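Local atomic coordinates of neuraminidase (Influenza A virus, PDB entry 4GDI), a protein that forms a tetrameric beta-propeller related to the sialidases and is predicted to release terminal sialic acid, although its putative active site has diverged. Residues E33-A44 with K55-Q66; M95-S103 with T112-D120. All coordinates share one frame; numbering follows the deposited sequence.

Contact 1. Residues E33-A44 with K55-Q66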
# COMPACT_ATOMS: atom_id res chain seq x y z
N GLU A 33 -1.63 24.44 -10.49
CA GLU A 33 -0.50 23.57 -10.17
C GLU A 33 -0.95 22.14 -9.83
O GLU A 33 -2.08 21.90 -9.43
CB GLU A 33 0.32 24.18 -9.03
CG GLU A 33 1.04 25.46 -9.42
CD GLU A 33 1.91 26.02 -8.31
OE1 GLU A 33 1.57 25.85 -7.13
OE2 GLU A 33 2.96 26.63 -8.64
N LEU A 34 -0.04 21.18 -10.01
CA LEU A 34 -0.27 19.82 -9.57
C LEU A 34 0.99 19.26 -8.94
O LEU A 34 2.09 19.74 -9.19
CB LEU A 34 -0.76 18.92 -10.71
CG LEU A 34 -0.20 19.05 -12.12
CD1 LEU A 34 1.31 19.20 -12.11
CD2 LEU A 34 -0.60 17.83 -12.93
N PRO A 35 0.83 18.25 -8.08
CA PRO A 35 1.99 17.67 -7.40
C PRO A 35 2.86 16.88 -8.37
O PRO A 35 2.39 16.52 -9.45
CB PRO A 35 1.36 16.75 -6.35
CG PRO A 35 -0.01 16.44 -6.87
CD PRO A 35 -0.45 17.64 -7.65
N GLY A 36 4.12 16.66 -8.01
CA GLY A 36 5.02 15.88 -8.84
C GLY A 36 4.71 14.39 -8.77
O GLY A 36 4.07 13.93 -7.83
N ASP A 37 5.17 13.64 -9.77
CA ASP A 37 5.02 12.19 -9.79
C ASP A 37 3.57 11.77 -9.95
O ASP A 37 3.17 10.66 -9.57
CB ASP A 37 5.62 11.56 -8.52
CG ASP A 37 7.14 11.59 -8.53
OD1 ASP A 37 7.73 11.38 -9.61
OD2 ASP A 37 7.75 11.82 -7.46
N LEU A 38 2.77 12.65 -10.55
CA LEU A 38 1.42 12.31 -10.93
C LEU A 38 1.49 11.75 -12.34
O LEU A 38 2.19 12.28 -13.19
CB LEU A 38 0.55 13.56 -10.91
CG LEU A 38 -0.87 13.48 -10.37
CD1 LEU A 38 -0.88 13.06 -8.92
CD2 LEU A 38 -1.53 14.84 -10.54
N ILE A 39 0.78 10.65 -12.57
CA ILE A 39 0.67 10.10 -13.91
C ILE A 39 -0.49 10.77 -14.64
O ILE A 39 -1.64 10.67 -14.22
CB ILE A 39 0.45 8.58 -13.86
CG1 ILE A 39 1.56 7.93 -13.04
CG2 ILE A 39 0.37 8.02 -15.28
CD1 ILE A 39 1.44 6.43 -12.91
N LEU A 40 -0.17 11.47 -15.72
CA LEU A 40 -1.16 12.19 -16.51
C LEU A 40 -1.91 11.24 -17.43
O LEU A 40 -1.29 10.42 -18.13
CB LEU A 40 -0.47 13.27 -17.34
CG LEU A 40 0.26 14.32 -16.48
CD1 LEU A 40 0.92 15.34 -17.37
CD2 LEU A 40 -0.71 14.99 -15.52
N SER A 41 -3.23 11.38 -17.46
CA SER A 41 -4.07 10.38 -18.10
C SER A 41 -4.94 10.92 -19.22
O SER A 41 -5.37 12.07 -19.22
CB SER A 41 -4.96 9.72 -17.05
OG SER A 41 -5.70 10.68 -16.30
N ARG A 42 -5.22 10.05 -20.18
CA ARG A 42 -6.18 10.36 -21.21
C ARG A 42 -6.92 9.09 -21.55
O ARG A 42 -6.47 8.00 -21.22
CB ARG A 42 -5.50 10.96 -22.45
CG ARG A 42 -4.44 10.11 -23.12
CD ARG A 42 -3.82 10.89 -24.29
NE ARG A 42 -2.63 10.25 -24.84
CZ ARG A 42 -1.67 10.89 -25.52
NH1 ARG A 42 -1.76 12.20 -25.73
NH2 ARG A 42 -0.63 10.22 -25.98
N ARG A 43 -8.08 9.25 -22.20
CA ARG A 43 -8.92 8.15 -22.62
C ARG A 43 -9.30 7.31 -21.40
O ARG A 43 -9.43 6.09 -21.48
CB ARG A 43 -8.23 7.33 -23.72
CG ARG A 43 -7.84 8.22 -24.91
CD ARG A 43 -7.71 7.50 -26.24
NE ARG A 43 -6.36 6.95 -26.43
CZ ARG A 43 -5.29 7.67 -26.78
NH1 ARG A 43 -5.38 8.98 -26.96
NH2 ARG A 43 -4.12 7.06 -26.94
N ALA A 44 -9.54 7.99 -20.29
CA ALA A 44 -9.86 7.33 -19.04
C ALA A 44 -11.34 6.94 -18.98
O ALA A 44 -12.19 7.50 -19.67
CB ALA A 44 -9.50 8.20 -17.84
N LYS A 55 -10.18 3.60 -12.00
CA LYS A 55 -9.96 4.41 -13.19
C LYS A 55 -8.95 3.69 -14.08
O LYS A 55 -7.82 3.45 -13.68
CB LYS A 55 -9.42 5.78 -12.79
CG LYS A 55 -9.04 6.66 -13.97
CD LYS A 55 -8.70 8.08 -13.54
CE LYS A 55 -7.28 8.46 -13.95
NZ LYS A 55 -6.76 9.64 -13.20
N PHE A 56 -9.39 3.34 -15.28
CA PHE A 56 -8.52 2.80 -16.31
C PHE A 56 -8.18 3.95 -17.26
O PHE A 56 -9.05 4.75 -17.59
CB PHE A 56 -9.21 1.68 -17.09
CG PHE A 56 -9.41 0.43 -16.29
CD1 PHE A 56 -10.44 0.33 -15.39
CD2 PHE A 56 -8.57 -0.66 -16.46
CE1 PHE A 56 -10.62 -0.82 -14.66
CE2 PHE A 56 -8.75 -1.81 -15.73
CZ PHE A 56 -9.76 -1.89 -14.84
N PHE A 57 -6.94 4.02 -17.72
CA PHE A 57 -6.50 5.14 -18.54
C PHE A 57 -5.20 4.89 -19.28
O PHE A 57 -4.40 4.03 -18.90
CB PHE A 57 -6.35 6.40 -17.68
CG PHE A 57 -5.28 6.30 -16.63
CD1 PHE A 57 -5.55 5.76 -15.39
CD2 PHE A 57 -4.00 6.78 -16.88
CE1 PHE A 57 -4.56 5.68 -14.42
CE2 PHE A 57 -3.01 6.70 -15.91
CZ PHE A 57 -3.29 6.15 -14.68
N ILE A 58 -4.98 5.64 -20.36
CA ILE A 58 -3.72 5.60 -21.06
C ILE A 58 -2.85 6.70 -20.46
O ILE A 58 -3.27 7.86 -20.38
CB ILE A 58 -3.88 5.83 -22.58
CG1 ILE A 58 -4.96 4.92 -23.17
CG2 ILE A 58 -2.56 5.62 -23.30
CD1 ILE A 58 -4.71 3.43 -22.95
N ALA A 59 -1.64 6.35 -20.03
CA ALA A 59 -0.72 7.35 -19.48
C ALA A 59 0.00 8.06 -20.61
O ALA A 59 0.38 7.43 -21.59
CB ALA A 59 0.30 6.70 -18.56
N TYR A 60 0.19 9.37 -20.47
CA TYR A 60 0.97 10.09 -21.47
C TYR A 60 2.07 10.95 -20.87
O TYR A 60 2.87 11.54 -21.62
CB TYR A 60 0.07 10.95 -22.36
CG TYR A 60 -0.52 12.15 -21.69
CD1 TYR A 60 0.17 13.36 -21.64
CD2 TYR A 60 -1.79 12.09 -21.14
CE1 TYR A 60 -0.38 14.47 -21.05
CE2 TYR A 60 -2.36 13.20 -20.54
CZ TYR A 60 -1.65 14.39 -20.50
OH TYR A 60 -2.23 15.48 -19.90
N GLY A 61 2.15 11.01 -19.55
CA GLY A 61 3.25 11.72 -18.93
C GLY A 61 3.26 11.66 -17.42
O GLY A 61 2.30 11.21 -16.78
N LEU A 62 4.36 12.15 -16.86
CA LEU A 62 4.56 12.20 -15.43
C LEU A 62 4.92 13.63 -15.07
O LEU A 62 5.82 14.21 -15.67
CB LEU A 62 5.69 11.26 -15.03
CG LEU A 62 5.73 10.85 -13.56
CD1 LEU A 62 4.57 9.94 -13.24
CD2 LEU A 62 7.06 10.15 -13.22
N SER A 63 4.26 14.20 -14.07
CA SER A 63 4.55 15.57 -13.66
C SER A 63 5.86 15.70 -12.89
O SER A 63 6.22 14.83 -12.09
CB SER A 63 3.42 16.09 -12.78
OG SER A 63 3.33 15.31 -11.60
N ALA A 64 6.55 16.80 -13.13
CA ALA A 64 7.75 17.16 -12.37
C ALA A 64 7.88 18.69 -12.31
O ALA A 64 7.95 19.35 -13.35
CB ALA A 64 8.98 16.54 -13.02
N ASN A 65 7.88 19.24 -11.10
CA ASN A 65 7.95 20.69 -10.91
C ASN A 65 7.09 21.44 -11.92
O ASN A 65 7.55 22.37 -12.58
CB ASN A 65 9.40 21.18 -11.05
CG ASN A 65 10.36 20.40 -10.18
OD1 ASN A 65 10.30 20.48 -8.95
ND2 ASN A 65 11.26 19.66 -10.81
N GLN A 66 5.83 21.00 -12.04
CA GLN A 66 4.84 21.68 -12.88
C GLN A 66 4.98 21.42 -14.38
O GLN A 66 4.07 21.76 -15.16
CB GLN A 66 4.82 23.19 -12.61
CG GLN A 66 4.56 23.54 -11.15
CD GLN A 66 3.41 22.73 -10.56
OE1 GLN A 66 2.33 22.62 -11.16
NE2 GLN A 66 3.64 22.14 -9.40
O HOH W 1 4.51 18.93 -10.53
O HOH W 2 -4.75 14.66 -18.10
O HOH W 3 0.10 8.01 -24.49
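The aliphatic stem of Lys55 starts the contact, its CG lying 4.2 Å from CB of Ala44. Phe57 sets its own CB against the same methyl group, while its ring receives CG2 of Ile39 at the edge, near CE2 and in the ring plane. Ile58 and Arg42 exchange both backbone hydrogen bonds, and Ala59 CB meets Ile39 CG2 at 3.5 Å. Tyr60 serves two neighbours: CB of Leu40 rests over one ring face in a CH-pi contact, 3.8 Å from the centroid, and Tyr60 CB sits 3.6 Å from Arg42 CZ, over the centre of a guanidinium that also forms a salt bridge with Glu74. A water joins Tyr60 OH to Ser41 O. Strands 39-42 and 53-64 pair antiparallel within one sheet of the neuraminidase beta-propeller; the chain turns a corner at Arg43, and residues 55-64 run on beside loop 33-38, where backbone bonds such as Asp37 N to Ser63 O persist and side chains add to them. Leu62 leans CD1 on Ile39 CG1. Ser63 OG, placed between backbone N and carbonyl carbon (chi1 62°), donates to an in-plane lone pair of Pro35 O at 2.6 Å and accepts from Leu38 N at 2.9 Å. Gln66, bent at chi2 (-46°), pairs its amide with Leu34: OE1 accepts Leu34 N through an in-plane lone pair at 3.0 Å, and NE2 donates to Leu34 O at 2.9 Å, tilted from both planes.

Contact 2. Residues M95-S103 with T112-D120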
# COMPACT_ATOMS: atom_id res chain seq x y z
N MET A 95 0.55 -0.46 -13.97
CA MET A 95 0.60 -0.60 -15.42
C MET A 95 0.08 -1.99 -15.79
O MET A 95 0.53 -2.98 -15.24
CB MET A 95 2.03 -0.41 -15.93
CG MET A 95 2.14 -0.53 -17.45
SD MET A 95 3.84 -0.80 -18.00
CE MET A 95 4.52 0.85 -17.99
N ILE A 96 -0.88 -2.05 -16.71
CA ILE A 96 -1.54 -3.31 -17.06
C ILE A 96 -1.03 -3.94 -18.36
O ILE A 96 -0.64 -5.11 -18.37
CB ILE A 96 -3.06 -3.13 -17.18
CG1 ILE A 96 -3.66 -2.69 -15.83
CG2 ILE A 96 -3.72 -4.44 -17.63
CD1 ILE A 96 -5.10 -2.31 -15.90
N LEU A 97 -1.06 -3.18 -19.44
CA LEU A 97 -0.63 -3.63 -20.77
C LEU A 97 -0.26 -2.41 -21.61
O LEU A 97 -0.71 -1.31 -21.31
CB LEU A 97 -1.77 -4.38 -21.49
CG LEU A 97 -2.08 -5.84 -21.14
CD1 LEU A 97 -3.36 -6.23 -21.81
CD2 LEU A 97 -0.97 -6.80 -21.57
N PRO A 98 0.55 -2.60 -22.66
CA PRO A 98 0.71 -1.54 -23.65
C PRO A 98 -0.58 -1.39 -24.45
O PRO A 98 -1.24 -2.39 -24.71
CB PRO A 98 1.83 -2.05 -24.56
CG PRO A 98 1.84 -3.52 -24.37
CD PRO A 98 1.38 -3.79 -22.98
N GLY A 99 -0.94 -0.16 -24.80
CA GLY A 99 -2.16 0.07 -25.57
C GLY A 99 -2.43 1.53 -25.86
O GLY A 99 -2.08 2.40 -25.06
N ARG A 100 -3.05 1.79 -27.02
CA ARG A 100 -3.43 3.14 -27.45
C ARG A 100 -4.92 3.39 -27.18
O ARG A 100 -5.34 4.53 -26.97
CB ARG A 100 -3.17 3.32 -28.95
CG ARG A 100 -1.77 2.92 -29.40
CD ARG A 100 -1.64 3.04 -30.92
NE ARG A 100 -1.44 4.42 -31.33
CZ ARG A 100 -0.25 4.99 -31.51
NH1 ARG A 100 0.87 4.30 -31.32
NH2 ARG A 100 -0.18 6.26 -31.89
N SER A 101 -5.70 2.32 -27.22
CA SER A 101 -7.08 2.36 -26.77
C SER A 101 -7.38 1.08 -26.02
O SER A 101 -6.64 0.09 -26.12
CB SER A 101 -8.04 2.56 -27.94
OG SER A 101 -8.05 1.47 -28.85
N SER A 102 -8.46 1.08 -25.26
CA SER A 102 -8.74 -0.07 -24.40
C SER A 102 -10.19 -0.24 -24.00
O SER A 102 -11.03 0.63 -24.21
CB SER A 102 -7.88 0.01 -23.14
OG SER A 102 -8.47 0.88 -22.20
N SER A 103 -10.46 -1.39 -23.40
CA SER A 103 -11.72 -1.62 -22.72
C SER A 103 -11.45 -2.67 -21.66
O SER A 103 -10.58 -3.52 -21.83
CB SER A 103 -12.77 -2.13 -23.69
OG SER A 103 -14.03 -2.26 -23.05
N THR A 112 -11.38 -9.06 -17.68
CA THR A 112 -11.05 -9.10 -19.10
C THR A 112 -10.59 -7.69 -19.51
O THR A 112 -11.28 -6.70 -19.25
CB THR A 112 -12.27 -9.48 -19.95
OG1 THR A 112 -12.77 -10.76 -19.54
CG2 THR A 112 -11.90 -9.54 -21.42
N VAL A 113 -9.43 -7.62 -20.14
CA VAL A 113 -8.86 -6.36 -20.59
C VAL A 113 -8.52 -6.49 -22.06
O VAL A 113 -7.90 -7.47 -22.46
CB VAL A 113 -7.57 -6.02 -19.82
CG1 VAL A 113 -6.91 -4.76 -20.39
CG2 VAL A 113 -7.84 -5.87 -18.32
N LEU A 114 -8.93 -5.51 -22.86
CA LEU A 114 -8.54 -5.45 -24.27
C LEU A 114 -7.75 -4.18 -24.54
O LEU A 114 -8.08 -3.09 -24.04
CB LEU A 114 -9.78 -5.47 -25.17
CG LEU A 114 -10.74 -6.67 -25.11
CD1 LEU A 114 -11.84 -6.46 -24.06
CD2 LEU A 114 -11.34 -6.89 -26.48
N VAL A 115 -6.70 -4.31 -25.33
CA VAL A 115 -5.93 -3.14 -25.78
C VAL A 115 -5.64 -3.23 -27.27
O VAL A 115 -5.52 -4.33 -27.83
CB VAL A 115 -4.57 -3.02 -25.05
CG1 VAL A 115 -4.75 -2.61 -23.59
CG2 VAL A 115 -3.79 -4.31 -25.16
N ALA A 116 -5.50 -2.06 -27.89
CA ALA A 116 -5.14 -2.01 -29.30
C ALA A 116 -3.75 -1.39 -29.43
O ALA A 116 -3.44 -0.43 -28.73
CB ALA A 116 -6.16 -1.21 -30.08
N ASN A 117 -2.92 -1.99 -30.28
CA ASN A 117 -1.57 -1.48 -30.54
C ASN A 117 -1.25 -1.52 -32.04
O ASN A 117 -1.90 -2.25 -32.80
CB ASN A 117 -0.51 -2.29 -29.80
CG ASN A 117 -0.50 -2.01 -28.30
OD1 ASN A 117 0.09 -1.04 -27.83
ND2 ASN A 117 -1.15 -2.88 -27.55
N GLY A 118 -0.24 -0.76 -32.44
CA GLY A 118 0.21 -0.75 -33.82
C GLY A 118 -0.55 0.29 -34.63
O GLY A 118 -1.55 0.84 -34.18
N ARG A 119 -0.07 0.56 -35.83
CA ARG A 119 -0.63 1.63 -36.63
C ARG A 119 -1.24 1.07 -37.91
O ARG A 119 -0.70 0.14 -38.51
CB ARG A 119 0.45 2.67 -36.96
CG ARG A 119 1.20 3.21 -35.74
CD ARG A 119 2.43 4.02 -36.14
NE ARG A 119 3.56 3.86 -35.22
CZ ARG A 119 3.84 4.68 -34.21
NH1 ARG A 119 3.09 5.74 -33.95
NH2 ARG A 119 4.90 4.43 -33.43
N ASP A 120 -2.38 1.63 -38.29
CA ASP A 120 -3.00 1.31 -39.56
C ASP A 120 -3.09 -0.19 -39.76
O ASP A 120 -3.72 -0.89 -38.98
CB ASP A 120 -2.20 1.96 -40.70
CG ASP A 120 -1.70 3.35 -40.34
OD1 ASP A 120 -2.50 4.16 -39.82
OD2 ASP A 120 -0.50 3.63 -40.58
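Ala116 O is held by two neighbouring residues: Arg100 N donates to it at 2.8 Å, almost straight at 173°, and CA of Gly99 adds a weaker C-H...O contact. This bond stands at the entrance to the hairpin of strands 101-106 and 111-117, the first two strands of a four-stranded antiparallel propeller blade, whereas residues 95-98 end a strand of the preceding sheet. The region thus illustrates how one blade is handed on to the next. Within the hairpin Ser103 and Leu114 form a hydrogen-bonded pair, and the bond from Leu114 N to Ser103 O (2.8 Å) is straight. Ala116 N donates in turn to Ser101 O. The hydroxyls of Ser101, Ser102 and Ser103 hydrogen-bond to Leu147 N, Tyr45 OH and Ser150 O respectively.

Between residues 95-98 and the hairpin the packing is mostly apolar. Leu97, in a classic beta bulge with Ile96 opposite Leu79, crosses Val115 with CD1 3.9 Å from CG2, and the same CD1 reaches Val113 CG1 at 4.1 Å. Gly99 passes close to the valine, its CA 4.0 Å from Val115 CB. At the more exposed end, NH1 of Arg100 lies over a face of the poorly ordered Arg119 guanidinium; each of these like charges has a long, weak ion pair, with Glu77 and with Ser373 of the third subunit respectively. With CG anti to the carbonyl carbon (chi1 -73°), Asn117 turns its amide to Pro98: ND2 donates at 2.9 Å to Pro98 O, which lies in the amide plane, although the nitrogen itself stands well above the carbonyl plane of that oxygen.

Overall arrangement
Both contacts are largely buried, yet they do different work in the propeller. Contact 1 joins two strands of one sheet and continues beyond the end of strand 39-42 into loop 33-38, toward the subunit interface, where Glu33 bonds Asn70 of the second subunit; serine and glutamine side chains supplement its backbone pairing. Contact 2 combines a hairpin within one sheet with aliphatic packing against the end of the preceding sheet's strand and one hydrogen bond from the Asn117 side-chain amide; its two arginines meet at the more exposed end. The two meet directly: Arg43 NE lies 2.7 Å from Arg100 O, a probable hydrogen bond, while Ile58 packs on Gly99 and Phe56 on Ile96. Each also touches the third subunit.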